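Local coordinates for protein omega-class glutathione S-transferase (Bombyx mori, PDB 3WD6) that binds glutathione and, as an omega-class enzyme, probably works as a glutathione transferase and a glutathione-dependent dehydroascorbate reductase, at residues Val198-Ser203 with Leu207-Ile212; Glu160-Lys163 with Phe169-Gly172; Asp213-Leu216 with Ala220-Gln223; Lys135-Ser140 with Lys233-Tyr238; Thr167-Leu170 with Glu174-Tyr177. One frame throughout, in Å; residues are numbered along the deposited sequence.

Contact 1 (Val198-Ser203 with Leu207-Ile212); sequences VRLEPS and LLLEYI
Leu209 meets Leu200 with both methyl groups and Pro202 with one of them, CD1. CD2 of Leu209 comes against CD1 of Leu200 at 4.0 Å. CD1 of Leu209 rests on the backbone of the loop, 3.8 Å from CA of Pro202. It also lies 4.2 Å from CB of Leu200, so this one methyl touches both loop residues. The Pro202 ring adds a looser touch, with its CB 4.4 Å from CD1 of Leu209.

Both leucines have the same form. In each, CG lies opposite the carbonyl carbon, with chi1 -63° in Leu200 and -72° in Leu209. CB of each residue already points at the other segment, and the extended second torsion carries a methyl onward. The two side chains meet at a slant. No hydrogen bond joins the segments, and the contact is purely apolar. Burial changes along the loop: Leu200 is in the interior, Pro202 at the surface. Glu201, between them, points away from the helix.

The contact folds the loop 198-203 back over the first turns of helix 206-216, within the all-helical C-terminal domain of the glutathione transferase fold. Leu208 N, near the start of that helix, is bonded to Gln159 OE1 of helix 145-165. Val198 O takes the hydroxyl of Tyr151 from the same helix. Leu200 continues inward onto Tyr151 and Leu155 of helix 145-165 and onto Leu189 of helix 177-189.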
# COMPACT_ATOMS: atom_id res chain seq x y z
N VAL A 198 13.11 12.40 7.37
CA VAL A 198 12.49 11.76 6.21
C VAL A 198 12.76 12.52 4.91
O VAL A 198 12.93 11.91 3.87
CB VAL A 198 10.96 11.65 6.40
CG1 VAL A 198 10.33 10.90 5.22
CG2 VAL A 198 10.62 10.98 7.73
N ARG A 199 12.79 13.85 4.98
CA ARG A 199 12.92 14.68 3.79
C ARG A 199 14.09 14.20 2.93
O ARG A 199 15.14 13.81 3.46
CB ARG A 199 13.12 16.16 4.16
CG ARG A 199 12.73 17.14 3.04
CD ARG A 199 13.19 18.59 3.33
NE ARG A 199 14.62 18.79 3.06
CZ ARG A 199 15.12 19.26 1.92
NH1 ARG A 199 14.32 19.60 0.91
NH2 ARG A 199 16.44 19.40 1.78
N LEU A 200 13.91 14.22 1.62
CA LEU A 200 14.93 13.72 0.71
C LEU A 200 15.75 14.85 0.11
O LEU A 200 15.21 15.77 -0.49
CB LEU A 200 14.28 12.88 -0.40
CG LEU A 200 13.55 11.61 0.05
CD1 LEU A 200 13.05 10.82 -1.15
CD2 LEU A 200 14.48 10.76 0.92
N GLU A 201 17.07 14.77 0.28
CA GLU A 201 17.97 15.73 -0.35
C GLU A 201 17.87 15.57 -1.87
O GLU A 201 18.16 14.51 -2.41
CB GLU A 201 19.42 15.52 0.14
CG GLU A 201 20.36 16.72 -0.06
CD GLU A 201 20.86 16.87 -1.51
OE1 GLU A 201 21.20 15.86 -2.15
OE2 GLU A 201 20.92 18.03 -2.00
N PRO A 202 17.45 16.64 -2.55
CA PRO A 202 17.10 16.58 -3.98
C PRO A 202 18.27 16.30 -4.93
O PRO A 202 18.02 15.93 -6.07
CB PRO A 202 16.51 17.97 -4.27
CG PRO A 202 16.21 18.56 -2.93
CD PRO A 202 17.22 17.98 -1.99
N SER A 203 19.51 16.48 -4.51
CA SER A 203 20.60 16.06 -5.39
C SER A 203 20.78 14.53 -5.30
O SER A 203 20.69 13.82 -6.33
CB SER A 203 21.91 16.80 -5.07
OG SER A 203 22.48 16.37 -3.83
N LEU A 207 16.65 11.14 -8.80
CA LEU A 207 16.07 10.12 -9.65
C LEU A 207 14.83 9.52 -8.97
O LEU A 207 13.80 9.29 -9.62
CB LEU A 207 17.08 9.02 -9.97
CG LEU A 207 16.50 7.94 -10.89
CD1 LEU A 207 16.17 8.54 -12.26
CD2 LEU A 207 17.45 6.75 -11.02
N LEU A 208 14.95 9.27 -7.67
CA LEU A 208 13.83 8.71 -6.90
C LEU A 208 12.66 9.71 -6.80
O LEU A 208 11.48 9.35 -6.94
CB LEU A 208 14.32 8.30 -5.51
CG LEU A 208 13.45 7.34 -4.71
CD1 LEU A 208 13.04 6.16 -5.58
CD2 LEU A 208 14.21 6.85 -3.47
N LEU A 209 12.99 10.98 -6.59
CA LEU A 209 11.96 12.01 -6.54
C LEU A 209 11.24 12.15 -7.88
O LEU A 209 10.03 12.37 -7.92
CB LEU A 209 12.57 13.34 -6.10
CG LEU A 209 12.94 13.33 -4.61
CD1 LEU A 209 13.95 14.42 -4.26
CD2 LEU A 209 11.67 13.49 -3.79
N GLU A 210 11.98 11.98 -8.98
CA GLU A 210 11.38 11.99 -10.31
C GLU A 210 10.44 10.80 -10.52
O GLU A 210 9.32 10.94 -11.03
CB GLU A 210 12.49 11.98 -11.36
CG GLU A 210 12.01 12.03 -12.81
CD GLU A 210 13.17 11.82 -13.79
OE1 GLU A 210 12.92 11.74 -15.03
OE2 GLU A 210 14.35 11.73 -13.32
N TYR A 211 10.90 9.62 -10.10
CA TYR A 211 10.12 8.39 -10.18
C TYR A 211 8.82 8.54 -9.37
O TYR A 211 7.76 8.14 -9.82
CB TYR A 211 10.99 7.23 -9.67
CG TYR A 211 10.27 5.96 -9.27
CD1 TYR A 211 9.85 5.04 -10.23
CD2 TYR A 211 10.06 5.67 -7.92
CE1 TYR A 211 9.21 3.85 -9.86
CE2 TYR A 211 9.41 4.48 -7.54
CZ TYR A 211 9.00 3.58 -8.51
OH TYR A 211 8.37 2.42 -8.14
N ILE A 212 8.90 9.14 -8.19
CA ILE A 212 7.70 9.35 -7.40
C ILE A 212 6.69 10.22 -8.16
O ILE A 212 5.49 9.88 -8.22
CB ILE A 212 8.01 9.86 -5.99
CG1 ILE A 212 8.65 8.71 -5.19
CG2 ILE A 212 6.74 10.36 -5.28
CD1 ILE A 212 9.44 9.16 -3.98

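Contact 2 (Glu160-Lys163 with Phe169-Gly172); sequences EQLK and FLDG
Leu162 and Leu170 interlock, each placing a methyl group on the backbone of the other. CD1 of Leu162 lies 3.5 Å from the carbonyl carbon of Phe169 and 3.6 Å from Leu170 N, so it sits over that peptide link. CG of Leu162 stands opposite its own backbone N (chi1 -169°), which swings CD1 off the helix and towards the turn. In return, CD2 of Leu170 approaches Leu162 N at 3.8 Å and CB of Leu162 at 4.0 Å. Gln161 adds its CB, 4.2 Å from CD2 of Leu170, while its amide end leads away. These van der Waals touches are all that joins the two segments directly; no hydrogen bond crosses.

Phe169-Gly172 is a type I beta turn that follows helix 145-165 and comes back against its last turns. In the C-terminal domain of this glutathione transferase the turn lies between that helix and helix 177-189. Leu170 also reaches Ala178 and Ile182 of helix 177-189, Ile122 of helix 113-125 and Tyr211 of helix 206-216.

Backbone hydrogen bonds set the shape of the turn. Gly172 N donates to Phe169 O at 3.1 Å, and Phe169 N donates to Gly172 O at 2.8 Å. At the backbone angles of Gly172, any side chain would collide with the carbonyl O of Asp171. Side-chain bonds then fix the turn to the next helix. The Asp179 carboxylate takes Leu170 N on OD1 and Asp171 N on OD2, and Asp171 OD2 accepts Ala178 N.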
# COMPACT_ATOMS: atom_id res chain seq x y z
N GLU A 160 19.10 2.82 -6.90
CA GLU A 160 20.13 2.17 -7.72
C GLU A 160 19.54 1.10 -8.66
O GLU A 160 19.93 1.00 -9.83
CB GLU A 160 21.27 1.61 -6.83
CG GLU A 160 22.58 1.24 -7.59
CD GLU A 160 23.28 2.47 -8.24
OE1 GLU A 160 23.06 3.63 -7.79
OE2 GLU A 160 24.07 2.27 -9.21
N GLN A 161 18.58 0.31 -8.17
CA GLN A 161 17.92 -0.66 -9.02
C GLN A 161 17.27 0.05 -10.22
O GLN A 161 17.41 -0.40 -11.39
CB GLN A 161 16.88 -1.44 -8.23
CG GLN A 161 17.47 -2.27 -7.10
CD GLN A 161 18.72 -3.01 -7.52
OE1 GLN A 161 18.70 -3.76 -8.50
NE2 GLN A 161 19.81 -2.78 -6.81
N LEU A 162 16.57 1.15 -9.94
CA LEU A 162 15.96 1.95 -10.99
C LEU A 162 17.05 2.49 -11.92
O LEU A 162 16.97 2.37 -13.15
CB LEU A 162 15.11 3.09 -10.39
CG LEU A 162 14.18 3.89 -11.33
CD1 LEU A 162 13.12 3.02 -11.97
CD2 LEU A 162 13.51 5.04 -10.58
N LYS A 163 18.10 3.05 -11.34
CA LYS A 163 19.19 3.56 -12.16
C LYS A 163 19.73 2.47 -13.08
O LYS A 163 19.85 2.69 -14.29
CB LYS A 163 20.33 4.10 -11.30
CG LYS A 163 21.46 4.76 -12.10
CD LYS A 163 22.54 5.29 -11.16
CE LYS A 163 23.70 5.89 -11.94
NZ LYS A 163 25.00 5.32 -11.47
N PHE A 169 10.04 3.08 -14.79
CA PHE A 169 9.59 2.39 -13.58
C PHE A 169 10.44 1.15 -13.34
O PHE A 169 11.10 0.64 -14.25
CB PHE A 169 8.12 1.99 -13.70
CG PHE A 169 7.18 3.15 -13.88
CD1 PHE A 169 6.99 4.06 -12.85
CD2 PHE A 169 6.48 3.33 -15.08
CE1 PHE A 169 6.12 5.15 -13.01
CE2 PHE A 169 5.60 4.42 -15.24
CZ PHE A 169 5.42 5.33 -14.20
N LEU A 170 10.42 0.66 -12.11
CA LEU A 170 11.17 -0.54 -11.79
C LEU A 170 10.82 -1.68 -12.76
O LEU A 170 11.70 -2.41 -13.22
CB LEU A 170 10.90 -0.96 -10.35
CG LEU A 170 11.50 -0.03 -9.30
CD1 LEU A 170 10.90 -0.33 -7.88
CD2 LEU A 170 13.03 -0.09 -9.30
N ASP A 171 9.55 -1.82 -13.10
CA ASP A 171 9.15 -2.94 -13.94
C ASP A 171 9.10 -2.65 -15.45
O ASP A 171 8.78 -3.55 -16.24
CB ASP A 171 7.83 -3.56 -13.44
CG ASP A 171 8.05 -4.44 -12.21
OD1 ASP A 171 8.88 -5.37 -12.30
OD2 ASP A 171 7.42 -4.18 -11.15
N GLY A 172 9.48 -1.44 -15.85
CA GLY A 172 9.58 -1.11 -17.27
C GLY A 172 9.04 0.28 -17.57
O GLY A 172 9.32 1.22 -16.82

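Contact 3 (Asp213-Leu216 with Ala220-Gln223); sequences DNML and AVSQ. With EDO (1,2-ethanediol), chain H.
The carbonyl oxygen of Met215 is wrapped by the side chain of Val221, without any hydrogen bond between the segments. CB of Val221 lies 3.3 Å from Met215 O. CG2 and CG1 of Val221 follow at 3.5 and 3.7 Å from Met215 O, so all three side-chain carbons close on it. A second carbonyl is met in a similar way, with Leu216 O 3.4 Å from CB of Ser222.

The side chain of Met215 completes the grip. It bends at chi2 (-71°) and again at chi3 (-70°), which turns CE back towards the second helix. CE of Met215 then meets CG2 of Val221 at 4.0 Å, the two side chains crossing at about a right angle. The other methyl, CG1 of Val221, lies 4.1 Å from CA of Leu216. With Val221 cut back to alanine, Met215 CE is likely to lose its methyl partner, and a gap would probably open beside CA of Leu216.

Just past this short helix, Gln223 OE1 accepts a hydrogen bond of 2.6 Å from O2 of a 1,2-ethanediol, probably picked up in crystallisation.

The contact makes the corner between helix 206-216 and helix 219-222. Met215, Leu216 and Val221 all pack on Trp183 of helix 177-189. Ala220 O is bonded to Asn49 ND2 of helix 39-51, which ties this corner to the thioredoxin-like N-terminal domain.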
# COMPACT_ATOMS: atom_id res chain seq x y z
N ASP A 213 7.15 11.33 -8.74
CA ASP A 213 6.27 12.17 -9.58
C ASP A 213 5.59 11.38 -10.69
O ASP A 213 4.41 11.60 -10.96
CB ASP A 213 7.05 13.32 -10.22
CG ASP A 213 7.47 14.36 -9.22
OD1 ASP A 213 6.83 14.46 -8.14
OD2 ASP A 213 8.46 15.08 -9.50
N ASN A 214 6.35 10.52 -11.38
CA ASN A 214 5.76 9.72 -12.45
C ASN A 214 4.73 8.73 -11.89
O ASN A 214 3.68 8.52 -12.48
CB ASN A 214 6.85 9.00 -13.26
CG ASN A 214 7.70 9.97 -14.07
OD1 ASN A 214 7.19 10.93 -14.65
ND2 ASN A 214 9.01 9.72 -14.13
N MET A 215 5.01 8.15 -10.73
CA MET A 215 4.07 7.19 -10.17
C MET A 215 2.69 7.82 -9.88
O MET A 215 1.63 7.22 -10.16
CB MET A 215 4.66 6.50 -8.94
CG MET A 215 5.65 5.35 -9.28
SD MET A 215 4.88 3.84 -9.96
CE MET A 215 4.03 3.23 -8.48
N LEU A 216 2.72 9.04 -9.35
CA LEU A 216 1.51 9.81 -9.05
C LEU A 216 0.61 9.93 -10.27
O LEU A 216 -0.60 10.10 -10.14
CB LEU A 216 1.90 11.22 -8.59
CG LEU A 216 2.51 11.24 -7.19
CD1 LEU A 216 3.08 12.62 -6.87
CD2 LEU A 216 1.47 10.81 -6.14
N ALA A 220 -3.57 3.76 -11.81
CA ALA A 220 -3.85 2.85 -10.69
C ALA A 220 -3.57 3.59 -9.38
O ALA A 220 -4.28 3.38 -8.38
CB ALA A 220 -3.00 1.58 -10.76
N VAL A 221 -2.54 4.43 -9.40
CA VAL A 221 -2.20 5.25 -8.25
C VAL A 221 -3.16 6.43 -8.09
O VAL A 221 -3.73 6.62 -7.00
CB VAL A 221 -0.75 5.77 -8.33
CG1 VAL A 221 -0.49 6.74 -7.20
CG2 VAL A 221 0.26 4.60 -8.28
N SER A 222 -3.37 7.19 -9.16
CA SER A 222 -4.03 8.49 -9.01
C SER A 222 -5.48 8.39 -8.55
O SER A 222 -5.96 9.23 -7.81
CB SER A 222 -3.94 9.30 -10.31
OG SER A 222 -4.58 8.64 -11.38
N GLN A 223 -6.17 7.34 -8.97
CA GLN A 223 -7.60 7.27 -8.66
C GLN A 223 -7.81 6.91 -7.19
O GLN A 223 -8.92 7.08 -6.67
CB GLN A 223 -8.25 6.21 -9.55
CG GLN A 223 -7.72 4.83 -9.25
CD GLN A 223 -8.33 3.76 -10.13
OE1 GLN A 223 -9.36 3.17 -9.78
NE2 GLN A 223 -7.69 3.48 -11.28
C1 EDO H . -10.45 -0.78 -11.84
O1 EDO H . -10.16 -2.15 -11.48
C2 EDO H . -11.29 -0.10 -10.76
O2 EDO H . -10.98 1.31 -10.65

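Contact 4 (Lys135-Ser140 with Lys233-Tyr238); sequences KILKFS and KFHEAY
Lys135 O is held by two N-H groups at the end of helix 127-138, on the turn that brings Leu137 and Lys138 against Tyr238. Phe139 N donates to Lys135 O at 2.8 Å. Lys138 N adds a weak bond to the same oxygen. Phe139 then leaves the helix.

Leu137 wedges between His235 and Tyr238, one turn of helix 228-240 apart. Its CG stands opposite the backbone N (chi1 -164°), and the two methyls part from there. CD1 of Leu137 is 3.7 Å from CB of His235 and equally near CG and CD2 of that imidazole, which it meets obliquely. CD2 lies over one face of the Tyr238 ring. CG of Leu137 is 3.9 Å from CB of Tyr238, and Leu137 O is 3.6 Å from the same CB.

Lys138 runs extended beside the Tyr238 ring, pointing the same way. CG and CD of Lys138 each lie 3.8 Å from CD2 of Tyr238; the placement of CE is doubtful. Its CB covers a face of Phe139. With an alanine in place of Lys138, the Tyr238 ring would probably lose the aliphatic chain along its CD2 side and be freer to shift.

The contact borders the glutathione site. The side chain of Lys138 is about 6 Å from the bound glutathione, and that of Tyr238 about 8 Å from the side chain of Cys38. Around it, His235 and Ile136 pack on Phe192. Helix 228-240 packs on helix 127-138 through this contact, and on the N-terminal domain through the stack of Phe234 on Tyr37.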
# COMPACT_ATOMS: atom_id res chain seq x y z
N LYS A 135 7.17 3.66 13.02
CA LYS A 135 7.79 4.14 14.26
C LYS A 135 7.53 5.62 14.45
O LYS A 135 7.14 6.05 15.53
CB LYS A 135 9.29 3.89 14.27
CG LYS A 135 9.72 2.59 14.95
CD LYS A 135 11.23 2.36 14.77
CE LYS A 135 11.62 0.95 15.17
NZ LYS A 135 10.67 -0.05 14.59
N ILE A 136 7.75 6.41 13.41
CA ILE A 136 7.55 7.85 13.51
C ILE A 136 6.09 8.14 13.83
O ILE A 136 5.76 9.05 14.59
CB ILE A 136 7.92 8.55 12.21
CG1 ILE A 136 9.44 8.52 12.04
CG2 ILE A 136 7.36 9.97 12.19
CD1 ILE A 136 9.95 9.38 10.89
N LEU A 137 5.22 7.32 13.25
CA LEU A 137 3.79 7.46 13.42
C LEU A 137 3.30 7.12 14.83
O LEU A 137 2.47 7.84 15.37
CB LEU A 137 3.06 6.61 12.38
CG LEU A 137 1.58 6.91 12.16
CD1 LEU A 137 1.40 8.33 11.65
CD2 LEU A 137 0.97 5.90 11.20
N LYS A 138 3.80 6.03 15.43
CA LYS A 138 3.21 5.48 16.67
C LYS A 138 4.15 5.36 17.88
O LYS A 138 3.68 5.15 19.00
CB LYS A 138 2.57 4.10 16.41
CG LYS A 138 1.38 4.10 15.45
CD LYS A 138 0.50 2.87 15.69
CE LYS A 138 -0.45 2.62 14.51
NZ LYS A 138 -1.29 1.39 14.70
N PHE A 139 5.46 5.44 17.64
CA PHE A 139 6.45 5.29 18.71
C PHE A 139 7.57 6.29 18.50
O PHE A 139 8.75 5.97 18.67
CB PHE A 139 7.01 3.85 18.73
CG PHE A 139 5.99 2.79 18.38
CD1 PHE A 139 4.99 2.43 19.29
CD2 PHE A 139 6.02 2.15 17.14
CE1 PHE A 139 4.04 1.45 18.96
CE2 PHE A 139 5.08 1.17 16.81
CZ PHE A 139 4.09 0.82 17.72
N SER A 140 7.18 7.52 18.14
CA SER A 140 8.10 8.50 17.55
C SER A 140 9.30 8.82 18.42
O SER A 140 10.38 9.15 17.91
CB SER A 140 7.34 9.80 17.22
OG SER A 140 8.23 10.78 16.68
N LYS A 233 -3.91 14.93 8.39
CA LYS A 233 -4.91 14.96 9.45
C LYS A 233 -5.01 13.58 10.09
O LYS A 233 -4.88 13.42 11.31
CB LYS A 233 -6.28 15.38 8.93
CG LYS A 233 -7.09 16.22 9.93
CD LYS A 233 -8.62 16.02 9.80
CE LYS A 233 -9.32 17.22 9.15
NZ LYS A 233 -10.68 17.43 9.73
N PHE A 234 -5.22 12.57 9.25
CA PHE A 234 -5.33 11.20 9.74
C PHE A 234 -4.14 10.82 10.62
O PHE A 234 -4.32 10.41 11.77
CB PHE A 234 -5.47 10.23 8.56
CG PHE A 234 -5.72 8.82 8.99
CD1 PHE A 234 -7.00 8.42 9.38
CD2 PHE A 234 -4.68 7.90 9.03
CE1 PHE A 234 -7.25 7.11 9.79
CE2 PHE A 234 -4.91 6.60 9.43
CZ PHE A 234 -6.21 6.20 9.81
N HIS A 235 -2.93 10.95 10.08
CA HIS A 235 -1.73 10.65 10.85
C HIS A 235 -1.71 11.38 12.18
O HIS A 235 -1.17 10.86 13.17
CB HIS A 235 -0.47 11.03 10.05
CG HIS A 235 -0.20 10.13 8.88
ND1 HIS A 235 0.61 10.51 7.83
CD2 HIS A 235 -0.62 8.87 8.61
CE1 HIS A 235 0.67 9.53 6.95
NE2 HIS A 235 -0.07 8.52 7.40
N GLU A 236 -2.28 12.59 12.21
CA GLU A 236 -2.27 13.41 13.41
C GLU A 236 -2.86 12.64 14.59
O GLU A 236 -2.27 12.60 15.67
CB GLU A 236 -2.99 14.75 13.20
CG GLU A 236 -2.73 15.77 14.29
CD GLU A 236 -1.23 16.10 14.47
OE1 GLU A 236 -0.48 15.24 15.01
OE2 GLU A 236 -0.81 17.21 14.08
N ALA A 237 -4.01 11.99 14.37
CA ALA A 237 -4.63 11.20 15.43
C ALA A 237 -3.62 10.29 16.12
O ALA A 237 -3.62 10.18 17.34
CB ALA A 237 -5.79 10.38 14.90
N TYR A 238 -2.76 9.63 15.35
CA TYR A 238 -1.82 8.68 15.92
C TYR A 238 -0.78 9.35 16.80
O TYR A 238 -0.47 8.87 17.89
CB TYR A 238 -1.12 7.87 14.81
CG TYR A 238 -2.03 6.85 14.18
CD1 TYR A 238 -2.90 7.21 13.16
CD2 TYR A 238 -2.03 5.53 14.62
CE1 TYR A 238 -3.75 6.27 12.58
CE2 TYR A 238 -2.88 4.58 14.04
CZ TYR A 238 -3.74 4.96 13.02
OH TYR A 238 -4.59 4.02 12.45

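Contact 5 (Thr167-Leu170 with Glu174-Tyr177); sequences TVFL and EPGY
Phe169 lays its ring along Pro175, and the CB, CG, CD2, CE2 and CZ side of it follows the proline. CB of Phe169 is 3.9 Å from CA of Pro175. CG of Phe169 is 3.8 Å from Pro175 N. CD2 of Phe169 comes nearest, 3.4 Å from Pro175 N and 3.5 Å from the carbonyl carbon of Glu174, so it touches the peptide link between the two residues. CE2 of Phe169 meets CD of Pro175 at 3.8 Å. At the tip, CZ lies near CG of Pro175. That CG stands over the ring face, only 6° off the ring normal, in a CH-pi contact. Val168 CG1 covers the opposite face, so the ring is sandwiched.

The backbone of Phe169 is held as well. Thr167 OG1 donates to Phe169 O at 2.6 Å, in the carbonyl plane, with a C=O...donor angle of 159°.

Beyond Pro175 the chain enters helix 177-189, with Gly176 as N-cap. Gly176 N is bonded to Asp179 OD2, three residues on. This is the backbone-to-side-chain half of a capping box, as in the N-capping motif that starts the corresponding buried helix in glutathione transferases.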
# COMPACT_ATOMS: atom_id res chain seq x y z
N THR A 167 14.87 2.29 -16.81
CA THR A 167 13.52 2.54 -17.30
C THR A 167 12.78 3.58 -16.44
O THR A 167 13.30 4.05 -15.42
CB THR A 167 12.70 1.24 -17.51
OG1 THR A 167 12.65 0.48 -16.30
CG2 THR A 167 13.34 0.37 -18.61
N VAL A 168 11.58 3.95 -16.87
CA VAL A 168 10.79 4.93 -16.14
C VAL A 168 10.44 4.35 -14.78
O VAL A 168 10.53 5.03 -13.74
CB VAL A 168 9.50 5.31 -16.91
CG1 VAL A 168 8.61 6.26 -16.08
CG2 VAL A 168 9.86 5.92 -18.27
N PHE A 169 10.04 3.08 -14.79
CA PHE A 169 9.59 2.39 -13.58
C PHE A 169 10.44 1.15 -13.34
O PHE A 169 11.10 0.64 -14.25
CB PHE A 169 8.12 1.99 -13.70
CG PHE A 169 7.18 3.15 -13.88
CD1 PHE A 169 6.99 4.06 -12.85
CD2 PHE A 169 6.48 3.33 -15.08
CE1 PHE A 169 6.12 5.15 -13.01
CE2 PHE A 169 5.60 4.42 -15.24
CZ PHE A 169 5.42 5.33 -14.20
N LEU A 170 10.42 0.66 -12.11
CA LEU A 170 11.17 -0.54 -11.79
C LEU A 170 10.82 -1.68 -12.76
O LEU A 170 11.70 -2.41 -13.22
CB LEU A 170 10.90 -0.96 -10.35
CG LEU A 170 11.50 -0.03 -9.30
CD1 LEU A 170 10.90 -0.33 -7.88
CD2 LEU A 170 13.03 -0.09 -9.30
N GLU A 174 5.67 0.72 -17.88
CA GLU A 174 4.51 0.67 -16.96
C GLU A 174 4.94 0.18 -15.56
O GLU A 174 5.76 -0.77 -15.44
CB GLU A 174 3.51 -0.36 -17.46
CG GLU A 174 2.43 0.11 -18.35
CD GLU A 174 1.65 -1.05 -18.89
OE1 GLU A 174 2.19 -2.19 -18.83
OE2 GLU A 174 0.51 -0.86 -19.36
N PRO A 175 4.33 0.74 -14.50
CA PRO A 175 4.65 0.20 -13.16
C PRO A 175 4.20 -1.26 -13.05
O PRO A 175 3.17 -1.64 -13.62
CB PRO A 175 3.80 1.05 -12.20
CG PRO A 175 3.17 2.15 -13.05
CD PRO A 175 3.16 1.64 -14.47
N GLY A 176 4.96 -2.06 -12.33
CA GLY A 176 4.61 -3.45 -12.12
C GLY A 176 4.59 -3.79 -10.63
O GLY A 176 4.36 -2.91 -9.79
N TYR A 177 4.86 -5.05 -10.32
CA TYR A 177 4.71 -5.57 -8.97
C TYR A 177 5.61 -4.82 -8.01
O TYR A 177 5.17 -4.35 -6.96
CB TYR A 177 5.05 -7.05 -8.98
CG TYR A 177 5.10 -7.75 -7.65
CD1 TYR A 177 6.25 -7.74 -6.87
CD2 TYR A 177 4.01 -8.50 -7.20
CE1 TYR A 177 6.32 -8.44 -5.66
CE2 TYR A 177 4.06 -9.20 -6.00
CZ TYR A 177 5.22 -9.17 -5.23
OH TYR A 177 5.27 -9.86 -4.02

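Following the chain, contact 4 opens first, at the end of helix 127-138, and closes last, on helix 228-240. The other four all fall within that span. Contact 2 closes a short loop from helix 145-165 to the turn 169-172. Contact 5 opens on that same stretch, sharing Phe169 and Leu170, and leads to the start of helix 177-189. Contact 1 then closes the loop before helix 206-216, and contact 3 the corner after it. These four form one cluster: Tyr211 of helix 206-216 touches contacts 2 and 5, and Met215 touches Phe169. Contact 4 is about 30 Å from contacts 2 and 5 between centres; it touches the others where Ile136 packs on Val198 of contact 1.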